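Local coordinates for protein fructose-bisphosphate aldolase (Plasmodium falciparum, PDB 4TR9) that belongs to the class I fructose-bisphosphate aldolases, enzymes built on a TIM barrel, and here holds a benzohydrazide ligand in its pocket, at residues A39-S42 / T43-K47; K48-N52 / I53-N57. All coordinates share one frame; numbering follows the deposited sequence.

Interactions 1 and 2 sit at the two ends of helix 43-52 and follow one another along the chain, their centres about 11 Å apart. Interaction 1 comes first, where strand 35-39 of the barrel sheet gives way to the helix beside the pocket of 38D; interaction 2 closes the other end, where the chain turns back toward helix 59-70. It lies nearer the surface, its centre about 23 Å from the centre of the chain, against about 15 Å for interaction 1. The returning chain joins the two: Asn57 ND2 approaches Thr43 O at 3.2 Å in a weak hydrogen bond, and Asn57 also packs on Ile46 and Lys47. One short helix thus links the ligand pocket to the periphery of the barrel.

Interaction 1: A39-S42 / T43-K47; sequences ADES and TQTIK. With 38D (N'-[(E)-(2,4-dichlorophenyl)methylidene]-3,4-dihydroxybenzohydrazide), chain K.
Ser42 folds its hydroxyl over the first turn of the helix, where OG lies 2.5 Å from Thr45 OG1 and 3.3 Å from Thr45 CB. That position follows from a chi1 of 63°, with OG between the backbone N and the carbonyl carbon. Either hydroxyl could donate in this bond. Thr45 OG1 also faces O10 of 38D at 3.1 Å, and its single proton might serve either partner. The backbone closes the turn beneath: Ile46 N donates to Ser42 O at 2.8 Å in a nearly straight bond (N-H...O 167°), while Thr45 N adds a weak bond to the same oxygen. Strand 35-39 belongs to the parallel sheet of the TIM barrel, and this turn carries the chain from it into helix 43-52, bringing Asp40 and Thr45 together beside 38D. Asp40 receives a weak bond from the ligand's catechol at OD1 (O07, 3.3 Å), while its OD2 forms a salt bridge with Lys152. The side chain of Glu41 crosses those of Thr45 and Ile46 at about a right angle, its CB lying 3.8 Å from Thr45 CG2. Glu41 OE2 accepts a hydrogen bond from an aromatic side chain of a bound peptide.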
ATOM      1  N   ALA A  39      -9.204   9.369 -33.168  1.00 44.83           N
ATOM      2  CA  ALA A  39      -9.416   8.595 -34.386  1.00 51.05           C
ATOM      3  C   ALA A  39      -8.483   7.391 -34.437  1.00 53.25           C
ATOM      4  O   ALA A  39      -7.920   7.074 -35.486  1.00 51.11           O
ATOM      5  CB  ALA A  39      -9.221   9.472 -35.613  1.00 46.98           C
ATOM      6  N   ASP A  40      -8.323   6.724 -33.299  1.00 48.18           N
ATOM      7  CA  ASP A  40      -7.425   5.580 -33.201  1.00 57.29           C
ATOM      8  C   ASP A  40      -8.185   4.268 -33.039  1.00 58.58           C
ATOM      9  O   ASP A  40      -7.816   3.423 -32.225  1.00 62.54           O
ATOM     10  CB  ASP A  40      -6.453   5.767 -32.033  1.00 50.54           C
ATOM     11  CG  ASP A  40      -7.158   6.138 -30.745  1.00 53.28           C
ATOM     12  OD1 ASP A  40      -8.204   6.816 -30.811  1.00 55.90           O
ATOM     13  OD2 ASP A  40      -6.663   5.754 -29.664  1.00 55.26           O
ATOM     14  N   GLU A  41      -9.245   4.101 -33.823  1.00 57.58           N
ATOM     15  CA  GLU A  41     -10.029   2.873 -33.794  1.00 58.57           C
ATOM     16  C   GLU A  41      -9.257   1.725 -34.433  1.00 67.37           C
ATOM     17  O   GLU A  41      -8.622   1.898 -35.474  1.00 66.31           O
ATOM     18  CB  GLU A  41     -11.369   3.062 -34.513  1.00 60.13           C
ATOM     19  CG  GLU A  41     -12.276   4.120 -33.902  1.00 64.34           C
ATOM     20  CD  GLU A  41     -11.919   5.529 -34.340  1.00 57.03           C
ATOM     21  OE1 GLU A  41     -11.107   5.675 -35.277  1.00 51.85           O
ATOM     22  OE2 GLU A  41     -12.452   6.489 -33.745  1.00 54.89           O
ATOM     23  N   SER A  42      -9.312   0.553 -33.807  1.00 64.70           N
ATOM     24  CA  SER A  42      -8.652  -0.629 -34.350  1.00 66.95           C
ATOM     25  C   SER A  42      -9.404  -1.143 -35.574  1.00 68.45           C
ATOM     26  O   SER A  42     -10.441  -0.597 -35.949  1.00 65.24           O
ATOM     27  CB  SER A  42      -8.547  -1.727 -33.290  1.00 68.21           C
ATOM     28  OG  SER A  42      -9.828  -2.158 -32.867  1.00 74.29           O
ATOM     29  N   THR A  43      -8.875  -2.196 -36.190  1.00 60.75           N
ATOM     30  CA  THR A  43      -9.469  -2.755 -37.398  1.00 62.60           C
ATOM     31  C   THR A  43     -10.880  -3.281 -37.142  1.00 69.29           C
ATOM     32  O   THR A  43     -11.802  -3.003 -37.908  1.00 68.75           O
ATOM     33  CB  THR A  43      -8.607  -3.892 -37.975  1.00 70.89           C
ATOM     34  OG1 THR A  43      -7.269  -3.422 -38.180  1.00 72.47           O
ATOM     35  CG2 THR A  43      -9.179  -4.377 -39.298  1.00 72.55           C
ATOM     36  N   GLN A  44     -11.043  -4.036 -36.061  1.00 67.26           N
ATOM     37  CA  GLN A  44     -12.345  -4.590 -35.710  1.00 77.31           C
ATOM     38  C   GLN A  44     -13.270  -3.515 -35.142  1.00 71.80           C
ATOM     39  O   GLN A  44     -14.491  -3.663 -35.160  1.00 73.27           O
ATOM     40  CB  GLN A  44     -12.190  -5.734 -34.707  1.00 85.28           C
ATOM     41  CG  GLN A  44     -11.580  -5.319 -33.378  1.00 99.15           C
ATOM     42  CD  GLN A  44     -11.483  -6.471 -32.397  1.00108.13           C
ATOM     43  OE1 GLN A  44     -11.718  -7.626 -32.752  1.00119.05           O
ATOM     44  NE2 GLN A  44     -11.136  -6.161 -31.153  1.00 99.73           N
ATOM     45  N   THR A  45     -12.679  -2.434 -34.641  1.00 79.25           N
ATOM     46  CA  THR A  45     -13.451  -1.333 -34.074  1.00 69.68           C
ATOM     47  C   THR A  45     -14.008  -0.436 -35.174  1.00 66.85           C
ATOM     48  O   THR A  45     -15.186  -0.077 -35.160  1.00 67.47           O
ATOM     49  CB  THR A  45     -12.604  -0.480 -33.111  1.00 66.93           C
ATOM     50  OG1 THR A  45     -12.078  -1.309 -32.068  1.00 75.09           O
ATOM     51  CG2 THR A  45     -13.447   0.626 -32.497  1.00 61.83           C
ATOM     52  N   ILE A  46     -13.154  -0.080 -36.129  1.00 66.66           N
ATOM     53  CA  ILE A  46     -13.559   0.769 -37.242  1.00 62.63           C
ATOM     54  C   ILE A  46     -14.468  -0.003 -38.197  1.00 69.27           C
ATOM     55  O   ILE A  46     -15.187   0.589 -39.002  1.00 67.39           O
ATOM     56  CB  ILE A  46     -12.331   1.315 -38.010  1.00 57.88           C
ATOM     57  CG1 ILE A  46     -12.717   2.525 -38.865  1.00 50.74           C
ATOM     58  CG2 ILE A  46     -11.693   0.225 -38.857  1.00 63.55           C
ATOM     59  CD1 ILE A  46     -13.244   3.693 -38.064  1.00 46.92           C
ATOM     60  N   LYS A  47     -14.437  -1.328 -38.093  1.00 59.81           N
ATOM     61  CA  LYS A  47     -15.281  -2.185 -38.918  1.00 69.33           C
ATOM     62  C   LYS A  47     -16.753  -1.982 -38.586  1.00 67.59           C
ATOM     63  O   LYS A  47     -17.585  -1.827 -39.480  1.00 70.00           O
ATOM     64  CB  LYS A  47     -14.906  -3.655 -38.732  1.00 74.48           C
ATOM     65  CG  LYS A  47     -15.826  -4.614 -39.467  1.00 83.64           C
ATOM     66  CD  LYS A  47     -15.501  -6.060 -39.143  1.00 99.81           C
ATOM     67  CE  LYS A  47     -16.458  -7.003 -39.851  1.00107.43           C
ATOM     68  NZ  LYS A  47     -16.373  -6.874 -41.332  1.00115.09           N
TER
HETATM   69  N12 38D K 401     -12.739  -0.909 -28.386  0.85 78.90           N
HETATM   70  C13 38D K 401     -14.134  -0.828 -28.058  0.85 78.90           C
HETATM   71  C15 38D K 401     -14.291  -3.234 -28.698  0.85 78.90           C
HETATM   72  C17 38D K 401     -15.899  -4.719 -27.726  0.85 78.90           C
HETATM   73  C20 38D K 401     -15.841  -2.426 -27.033  0.85 78.90           C
HETATM   74  C01 38D K 401     -11.366   3.097 -27.546  0.85 78.90           C
HETATM   75  C02 38D K 401     -10.995   4.414 -27.274  0.85 78.90           C
HETATM   76  O03 38D K 401     -11.514   5.106 -26.158  0.85 78.90           O
HETATM   77  C04 38D K 401     -10.099   5.059 -28.115  0.85 78.90           C
HETATM   78  C05 38D K 401      -9.578   4.399 -29.213  0.85 78.90           C
HETATM   79  C06 38D K 401      -9.944   3.093 -29.485  0.85 78.90           C
HETATM   80  O07 38D K 401      -9.708   6.394 -27.863  0.85 78.90           O
HETATM   81  C08 38D K 401     -10.828   2.445 -28.648  0.85 78.90           C
HETATM   82  C09 38D K 401     -11.218   1.003 -28.989  0.85 78.90           C
HETATM   83  O10 38D K 401     -10.667   0.423 -29.917  0.85 78.90           O
HETATM   84  N11 38D K 401     -12.245   0.383 -28.197  0.85 78.90           N
HETATM   85  C14 38D K 401     -14.778  -2.203 -27.916  0.85 78.90           C
HETATM   86  C16 38D K 401     -14.850  -4.499 -28.604  0.85 78.90           C
HETATM   87 CL1  38D K 401     -16.581  -6.318 -27.628  0.85 78.90          CL
HETATM   88  C19 38D K 401     -16.399  -3.695 -26.940  0.85 78.90           C
HETATM   89 CL2  38D K 401     -16.484  -1.150 -26.035  0.85 78.90          CL

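Interaction 2: K48-N52 / I53-N57; sequences KRFDN and IKLEN
Leu55 lays its CD2 methyl over one face of the Phe50 ring, 3.8 Å from the centroid and 18° off the ring normal, a CH-pi contact displaced toward the rim. The two side chains run side by side and point the same way. Leu55 reaches the ring because CG stands opposite the backbone N (chi1 178°), which brings CD2 to 3.7 Å from Phe50 CD1. Asn57 meets the same ring in another manner: its side chain crosses that of Phe50 at about a right angle, with amide and ring planes 73° apart and Asn57 OD1 3.6 Å from Phe50 CD2. Ile53 CD1 comes to the ring obliquely, and its CG1 rests against Phe50 O. The buried Phe50 ring also touches Asn61, Arg62 and Tyr65 of helix 59-70, while Leu317 and Trp320 of helix 310-320 pack against Ile53 and Leu55, respectively.

The outward side is looser and polar. A water gives one bond to Asp51 OD1 and another to Leu55 O at 2.9 Å, bridging the helix and the returning chain. Lys54 is exposed; its chain bends at chi2, bringing the aliphatic CD to 3.7 Å from Asp51 O.

Two backbone bonds run across the turn. Leu55 N reaches Phe50 O at 2.7 Å in a weak, strongly bent bond, and Lys54 N donates to Asp51 O at 3.2 Å from above the carbonyl plane. With Lys54 in the left-handed region, the paired six-to-one and five-to-two bonds and the apolar contact between Phe50 and Leu55 make this a Schellman motif, here ending helix 43-52 of the TIM barrel.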
ATOM      1  N   LYS A  48     -17.065  -1.979 -37.294  1.00 72.81           N
ATOM      2  CA  LYS A  48     -18.439  -1.821 -36.832  1.00 76.15           C
ATOM      3  C   LYS A  48     -18.995  -0.443 -37.182  1.00 68.62           C
ATOM      4  O   LYS A  48     -20.206  -0.233 -37.172  1.00 70.83           O
ATOM      5  CB  LYS A  48     -18.523  -2.057 -35.323  1.00 78.31           C
ATOM      6  CG  LYS A  48     -18.049  -3.434 -34.888  1.00 95.91           C
ATOM      7  CD  LYS A  48     -18.206  -3.629 -33.389  1.00103.35           C
ATOM      8  CE  LYS A  48     -17.710  -5.000 -32.959  1.00107.81           C
ATOM      9  NZ  LYS A  48     -18.426  -6.096 -33.669  1.00110.65           N
ATOM     10  N   ARG A  49     -18.101   0.492 -37.488  1.00 79.39           N
ATOM     11  CA  ARG A  49     -18.505   1.823 -37.923  1.00 71.61           C
ATOM     12  C   ARG A  49     -18.888   1.810 -39.398  1.00 71.06           C
ATOM     13  O   ARG A  49     -19.911   2.372 -39.787  1.00 74.89           O
ATOM     14  CB  ARG A  49     -17.385   2.835 -37.677  1.00 59.87           C
ATOM     15  CG  ARG A  49     -16.939   2.905 -36.229  1.00 58.95           C
ATOM     16  CD  ARG A  49     -18.092   3.296 -35.323  1.00 67.08           C
ATOM     17  NE  ARG A  49     -17.879   2.843 -33.953  1.00 71.91           N
ATOM     18  CZ  ARG A  49     -18.413   1.739 -33.441  1.00 77.48           C
ATOM     19  NH1 ARG A  49     -18.164   1.400 -32.184  1.00 90.68           N
ATOM     20  NH2 ARG A  49     -19.199   0.974 -34.187  1.00 83.93           N
ATOM     21  N   PHE A  50     -18.064   1.161 -40.215  1.00 63.13           N
ATOM     22  CA  PHE A  50     -18.325   1.066 -41.646  1.00 66.51           C
ATOM     23  C   PHE A  50     -19.561   0.217 -41.930  1.00 74.83           C
ATOM     24  O   PHE A  50     -20.244   0.418 -42.935  1.00 73.74           O
ATOM     25  CB  PHE A  50     -17.110   0.491 -42.378  1.00 64.37           C
ATOM     26  CG  PHE A  50     -15.966   1.458 -42.511  1.00 58.42           C
ATOM     27  CD1 PHE A  50     -16.136   2.802 -42.218  1.00 50.98           C
ATOM     28  CD2 PHE A  50     -14.722   1.024 -42.940  1.00 60.97           C
ATOM     29  CE1 PHE A  50     -15.085   3.693 -42.343  1.00 43.42           C
ATOM     30  CE2 PHE A  50     -13.667   1.911 -43.069  1.00 54.31           C
ATOM     31  CZ  PHE A  50     -13.850   3.247 -42.770  1.00 48.65           C
ATOM     32  N   ASP A  51     -19.844  -0.729 -41.039  1.00 66.26           N
ATOM     33  CA  ASP A  51     -21.002  -1.604 -41.191  1.00 72.64           C
ATOM     34  C   ASP A  51     -22.311  -0.839 -41.022  1.00 71.84           C
ATOM     35  O   ASP A  51     -23.306  -1.146 -41.678  1.00 76.90           O
ATOM     36  CB  ASP A  51     -20.940  -2.755 -40.184  1.00 79.84           C
ATOM     37  CG  ASP A  51     -19.770  -3.686 -40.434  1.00 91.81           C
ATOM     38  OD1 ASP A  51     -19.335  -3.799 -41.599  1.00 93.65           O
ATOM     39  OD2 ASP A  51     -19.283  -4.304 -39.463  1.00 88.74           O
ATOM     40  N   ASN A  52     -22.304   0.155 -40.139  1.00 78.06           N
ATOM     41  CA  ASN A  52     -23.496   0.951 -39.868  1.00 78.24           C
ATOM     42  C   ASN A  52     -23.905   1.807 -41.062  1.00 75.38           C
ATOM     43  O   ASN A  52     -25.093   2.009 -41.313  1.00 76.97           O
ATOM     44  CB  ASN A  52     -23.276   1.838 -38.642  1.00 74.37           C
ATOM     45  CG  ASN A  52     -23.073   1.035 -37.372  1.00 78.97           C
ATOM     46  OD1 ASN A  52     -23.550  -0.094 -37.255  1.00 86.80           O
ATOM     47  ND2 ASN A  52     -22.363   1.617 -36.412  1.00 74.81           N
ATOM     48  N   ILE A  53     -22.916   2.309 -41.794  1.00 79.05           N
ATOM     49  CA  ILE A  53     -23.181   3.114 -42.980  1.00 74.90           C
ATOM     50  C   ILE A  53     -23.100   2.266 -44.243  1.00 79.01           C
ATOM     51  O   ILE A  53     -23.043   2.796 -45.352  1.00 77.18           O
ATOM     52  CB  ILE A  53     -22.195   4.291 -43.099  1.00 63.70           C
ATOM     53  CG1 ILE A  53     -20.754   3.779 -43.135  1.00 61.37           C
ATOM     54  CG2 ILE A  53     -22.395   5.268 -41.951  1.00 60.49           C
ATOM     55  CD1 ILE A  53     -19.721   4.874 -43.287  1.00 54.71           C
ATOM     56  N   LYS A  54     -23.098   0.947 -44.056  1.00 68.36           N
ATOM     57  CA  LYS A  54     -23.032  -0.011 -45.159  1.00 72.40           C
ATOM     58  C   LYS A  54     -21.814   0.248 -46.040  1.00 71.90           C
ATOM     59  O   LYS A  54     -21.934   0.739 -47.162  1.00 80.32           O
ATOM     60  CB  LYS A  54     -24.315   0.031 -45.996  1.00 77.48           C
ATOM     61  CG  LYS A  54     -25.441  -0.847 -45.461  1.00 84.21           C
ATOM     62  CD  LYS A  54     -25.976  -0.344 -44.128  1.00 82.48           C
ATOM     63  CE  LYS A  54     -26.858  -1.383 -43.460  1.00 87.58           C
ATOM     64  NZ  LYS A  54     -27.335  -0.924 -42.126  1.00 80.96           N
ATOM     65  N   LEU A  55     -20.643  -0.090 -45.513  1.00 79.92           N
ATOM     66  CA  LEU A  55     -19.385   0.152 -46.204  1.00 73.67           C
ATOM     67  C   LEU A  55     -18.399  -0.970 -45.905  1.00 78.74           C
ATOM     68  O   LEU A  55     -18.263  -1.397 -44.759  1.00 84.95           O
ATOM     69  CB  LEU A  55     -18.802   1.504 -45.788  1.00 64.56           C
ATOM     70  CG  LEU A  55     -17.448   1.896 -46.377  1.00 65.80           C
ATOM     71  CD1 LEU A  55     -17.535   2.015 -47.890  1.00 68.51           C
ATOM     72  CD2 LEU A  55     -16.958   3.196 -45.757  1.00 54.04           C
ATOM     73  N   GLU A  56     -17.714  -1.448 -46.939  1.00 75.17           N
ATOM     74  CA  GLU A  56     -16.750  -2.529 -46.773  1.00 78.18           C
ATOM     75  C   GLU A  56     -15.501  -2.035 -46.046  1.00 73.06           C
ATOM     76  O   GLU A  56     -15.002  -0.942 -46.318  1.00 66.61           O
ATOM     77  CB  GLU A  56     -16.380  -3.139 -48.132  1.00 81.61           C
ATOM     78  CG  GLU A  56     -15.762  -2.172 -49.140  1.00 91.08           C
ATOM     79  CD  GLU A  56     -16.790  -1.331 -49.882  1.00 89.98           C
ATOM     80  OE1 GLU A  56     -17.946  -1.237 -49.417  1.00 90.44           O
ATOM     81  OE2 GLU A  56     -16.440  -0.764 -50.940  1.00 89.23           O
ATOM     82  N   ASN A  57     -15.006  -2.841 -45.112  1.00 76.34           N
ATOM     83  CA  ASN A  57     -13.842  -2.465 -44.317  1.00 69.47           C
ATOM     84  C   ASN A  57     -12.532  -2.828 -45.007  1.00 69.26           C
ATOM     85  O   ASN A  57     -11.882  -3.812 -44.653  1.00 72.39           O
ATOM     86  CB  ASN A  57     -13.905  -3.124 -42.936  1.00 69.97           C
ATOM     87  CG  ASN A  57     -12.803  -2.642 -42.008  1.00 67.86           C
ATOM     88  OD1 ASN A  57     -12.253  -1.555 -42.189  1.00 64.74           O
ATOM     89  ND2 ASN A  57     -12.475  -3.451 -41.009  1.00 68.53           N
TER
HETATM   90  O   HOH W   1     -17.260  -3.410 -42.980  1.00 73.97           O